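Side-chain contact in piwi domain-containing protein (Vanderwaltozyma polyspora, PDB 5THE), which probably binds RNA as the C-terminal lobe of a budding yeast Argonaute, whose eukaryotic relatives use guide RNAs to select target RNAs: residues Lys255-Lys260 against Ser465-Glu470. Residues are numbered along the deposited sequence; the frame is centred on the assembly and turned at random.
Sequences KLLIDK and SDYLQE
Y467 OH donates a hydrogen bond of 3.1 Å to the backbone O of L256, nearly in line with the carbonyl bond (C=O...donor angle 160°). It ties helix 465-475 to the turn that leads into strand 258-259, within the Piwi domain and its RNase H-like fold. The acceptor lies in the plane of the Y467 ring, at its edge, with CE1 3.3 Å from L256 O. With CG anti to the backbone N (chi1 172°), the ring reaches across to the turn. Along that route its CE1 passes L256 CG at 3.8 Å, the leucine pointing the other way, toward the helix. A leucine in place of Y467 would probably leave L256 O without its hydroxyl donor and open a gap where the ring edge now lies.

The turn is braced from its own side. K255 O accepts from I258 N and from K260 NZ, which approach from opposite faces of the carbonyl plane; the lysine bond is 2.8 Å long. The same NZ reaches I258 O, here in the carbonyl plane, so the ammonium group bridges two backbone oxygens. Within the same turn, L257 pairs through its backbone with I266 of strand 264-274, while its side chain packs against I471 and L475, farther along the helix.

L256 also lies against E470, whose extended chain it crosses at a slant. L256 CD2 touches the aliphatic E470 CG at 3.5 Å, and the carboxylate, which has a long, weak ion pair with K14, brings OE1 to 3.8 Å from L256 CD1.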
ATOM      1  N   LYS A 255     -11.989  -5.959 -15.275  1.00 27.80           N
ATOM      2  CA  LYS A 255     -11.902  -7.095 -16.193  1.00 28.39           C
ATOM      3  C   LYS A 255     -10.471  -7.326 -16.652  1.00 28.39           C
ATOM      4  O   LYS A 255     -10.062  -8.471 -16.882  1.00 31.69           O
ATOM      5  CB  LYS A 255     -12.813  -6.867 -17.407  1.00 32.10           C
ATOM      6  CG  LYS A 255     -14.287  -6.926 -17.073  1.00 38.27           C
ATOM      7  CD  LYS A 255     -15.142  -6.595 -18.262  1.00 45.00           C
ATOM      8  CE  LYS A 255     -16.615  -6.776 -17.933  1.00 46.06           C
ATOM      9  NZ  LYS A 255     -17.472  -6.119 -18.957  1.00 48.69           N
ATOM     10  N   LEU A 256      -9.695  -6.251 -16.771  1.00 24.87           N
ATOM     11  CA  LEU A 256      -8.293  -6.371 -17.136  1.00 26.12           C
ATOM     12  C   LEU A 256      -7.551  -7.325 -16.215  1.00 29.35           C
ATOM     13  O   LEU A 256      -6.603  -7.991 -16.637  1.00 27.48           O
ATOM     14  CB  LEU A 256      -7.646  -4.991 -17.094  1.00 32.16           C
ATOM     15  CG  LEU A 256      -6.444  -4.801 -18.007  1.00 42.67           C
ATOM     16  CD1 LEU A 256      -6.867  -4.856 -19.468  1.00 40.78           C
ATOM     17  CD2 LEU A 256      -5.785  -3.479 -17.670  1.00 46.18           C
ATOM     18  N   LEU A 257      -7.962  -7.407 -14.953  1.00 25.80           N
ATOM     19  CA  LEU A 257      -7.281  -8.247 -13.979  1.00 22.86           C
ATOM     20  C   LEU A 257      -8.065  -9.513 -13.665  1.00 28.91           C
ATOM     21  O   LEU A 257      -7.895 -10.091 -12.587  1.00 30.77           O
ATOM     22  CB  LEU A 257      -7.004  -7.443 -12.707  1.00 25.36           C
ATOM     23  CG  LEU A 257      -5.833  -6.453 -12.836  1.00 28.91           C
ATOM     24  CD1 LEU A 257      -5.781  -5.497 -11.664  1.00 31.09           C
ATOM     25  CD2 LEU A 257      -4.532  -7.233 -12.948  1.00 30.96           C
ATOM     26  N   ILE A 258      -8.925  -9.954 -14.581  1.00 29.10           N
ATOM     27  CA  ILE A 258      -9.689 -11.185 -14.412  1.00 30.58           C
ATOM     28  C   ILE A 258      -9.298 -12.152 -15.518  1.00 32.48           C
ATOM     29  O   ILE A 258      -9.281 -11.790 -16.702  1.00 28.65           O
ATOM     30  CB  ILE A 258     -11.205 -10.916 -14.398  1.00 30.21           C
ATOM     31  CG1 ILE A 258     -11.561 -10.124 -13.128  1.00 27.52           C
ATOM     32  CG2 ILE A 258     -12.010 -12.230 -14.444  1.00 26.02           C
ATOM     33  CD1 ILE A 258     -13.019  -9.773 -13.022  1.00 34.51           C
ATOM     34  N   ASP A 259      -8.935 -13.365 -15.124  1.00 27.41           N
ATOM     35  CA  ASP A 259      -8.614 -14.414 -16.083  1.00 27.22           C
ATOM     36  C   ASP A 259      -9.904 -14.815 -16.787  1.00 26.56           C
ATOM     37  O   ASP A 259     -10.808 -15.362 -16.156  1.00 32.21           O
ATOM     38  CB  ASP A 259      -7.990 -15.592 -15.348  1.00 23.06           C
ATOM     39  CG  ASP A 259      -7.569 -16.728 -16.271  1.00 34.19           C
ATOM     40  OD1 ASP A 259      -8.045 -16.806 -17.426  1.00 34.42           O
ATOM     41  OD2 ASP A 259      -6.750 -17.563 -15.814  1.00 31.45           O
ATOM     42  N   LYS A 260      -9.988 -14.552 -18.092  1.00 25.63           N
ATOM     43  CA  LYS A 260     -11.223 -14.817 -18.822  1.00 35.92           C
ATOM     44  C   LYS A 260     -11.557 -16.300 -18.868  1.00 35.36           C
ATOM     45  O   LYS A 260     -12.737 -16.658 -18.855  1.00 37.54           O
ATOM     46  CB  LYS A 260     -11.141 -14.264 -20.245  1.00 39.29           C
ATOM     47  CG  LYS A 260     -10.912 -12.762 -20.314  1.00 45.23           C
ATOM     48  CD  LYS A 260     -11.759 -12.018 -19.281  1.00 51.69           C
ATOM     49  CE  LYS A 260     -11.526 -10.507 -19.326  1.00 54.32           C
ATOM     50  NZ  LYS A 260     -10.096 -10.131 -19.104  1.00 51.66           N
ATOM     51  N   SER A 465       2.985  -5.089 -23.990  1.00 23.26           N
ATOM     52  CA  SER A 465       3.293  -3.823 -23.336  1.00 25.59           C
ATOM     53  C   SER A 465       2.024  -3.057 -22.976  1.00 22.63           C
ATOM     54  O   SER A 465       1.923  -2.503 -21.879  1.00 22.99           O
ATOM     55  CB  SER A 465       4.194  -2.966 -24.218  1.00 22.49           C
ATOM     56  OG  SER A 465       5.504  -3.498 -24.254  1.00 27.99           O
ATOM     57  N   ASP A 466       1.045  -3.014 -23.890  1.00 23.99           N
ATOM     58  CA  ASP A 466      -0.187  -2.264 -23.603  1.00 25.26           C
ATOM     59  C   ASP A 466      -0.927  -2.833 -22.404  1.00 23.51           C
ATOM     60  O   ASP A 466      -1.466  -2.082 -21.575  1.00 27.17           O
ATOM     61  CB  ASP A 466      -1.140  -2.258 -24.804  1.00 21.66           C
ATOM     62  CG  ASP A 466      -0.722  -1.307 -25.924  1.00 26.82           C
ATOM     63  OD1 ASP A 466      -0.887  -1.701 -27.088  1.00 23.93           O
ATOM     64  OD2 ASP A 466      -0.229  -0.186 -25.656  1.00 26.42           O
ATOM     65  N   TYR A 467      -1.012  -4.160 -22.310  1.00 26.75           N
ATOM     66  CA  TYR A 467      -1.666  -4.797 -21.176  1.00 22.86           C
ATOM     67  C   TYR A 467      -0.931  -4.488 -19.871  1.00 25.74           C
ATOM     68  O   TYR A 467      -1.537  -4.047 -18.881  1.00 18.88           O
ATOM     69  CB  TYR A 467      -1.750  -6.307 -21.414  1.00 23.45           C
ATOM     70  CG  TYR A 467      -2.244  -7.084 -20.214  1.00 29.93           C
ATOM     71  CD1 TYR A 467      -3.584  -7.038 -19.849  1.00 29.73           C
ATOM     72  CD2 TYR A 467      -1.374  -7.842 -19.436  1.00 28.55           C
ATOM     73  CE1 TYR A 467      -4.054  -7.720 -18.751  1.00 29.28           C
ATOM     74  CE2 TYR A 467      -1.841  -8.540 -18.326  1.00 33.52           C
ATOM     75  CZ  TYR A 467      -3.193  -8.483 -18.009  1.00 35.89           C
ATOM     76  OH  TYR A 467      -3.698  -9.140 -16.910  1.00 41.71           O
ATOM     77  N   LEU A 468       0.393  -4.670 -19.865  1.00 19.37           N
ATOM     78  CA  LEU A 468       1.139  -4.431 -18.633  1.00 28.82           C
ATOM     79  C   LEU A 468       1.116  -2.959 -18.252  1.00 28.13           C
ATOM     80  O   LEU A 468       1.034  -2.624 -17.066  1.00 28.49           O
ATOM     81  CB  LEU A 468       2.581  -4.918 -18.772  1.00 27.28           C
ATOM     82  CG  LEU A 468       2.787  -6.428 -18.867  1.00 30.45           C
ATOM     83  CD1 LEU A 468       4.275  -6.721 -18.799  1.00 36.31           C
ATOM     84  CD2 LEU A 468       2.029  -7.157 -17.764  1.00 27.01           C
ATOM     85  N   GLN A 469       1.193  -2.061 -19.240  1.00 21.89           N
ATOM     86  CA  GLN A 469       1.211  -0.642 -18.900  1.00 25.61           C
ATOM     87  C   GLN A 469      -0.143  -0.188 -18.400  1.00 23.98           C
ATOM     88  O   GLN A 469      -0.222   0.685 -17.527  1.00 21.57           O
ATOM     89  CB  GLN A 469       1.665   0.195 -20.102  1.00 19.28           C
ATOM     90  CG  GLN A 469       3.150  -0.015 -20.397  1.00 19.45           C
ATOM     91  CD  GLN A 469       3.587   0.447 -21.783  1.00 26.01           C
ATOM     92  OE1 GLN A 469       2.853   1.102 -22.491  1.00 23.16           O
ATOM     93  NE2 GLN A 469       4.781   0.084 -22.168  1.00 28.08           N
ATOM     94  N   GLU A 470      -1.219  -0.782 -18.920  1.00 20.38           N
ATOM     95  CA  GLU A 470      -2.534  -0.390 -18.447  1.00 22.21           C
ATOM     96  C   GLU A 470      -2.755  -0.870 -17.018  1.00 25.46           C
ATOM     97  O   GLU A 470      -3.270  -0.125 -16.180  1.00 23.16           O
ATOM     98  CB  GLU A 470      -3.614  -0.936 -19.389  1.00 21.06           C
ATOM     99  CG  GLU A 470      -5.006  -0.379 -19.105  1.00 23.96           C
ATOM    100  CD  GLU A 470      -6.051  -0.856 -20.079  1.00 37.50           C
ATOM    101  OE1 GLU A 470      -5.728  -1.621 -21.015  1.00 33.88           O
ATOM    102  OE2 GLU A 470      -7.212  -0.449 -19.899  1.00 42.62           O
TER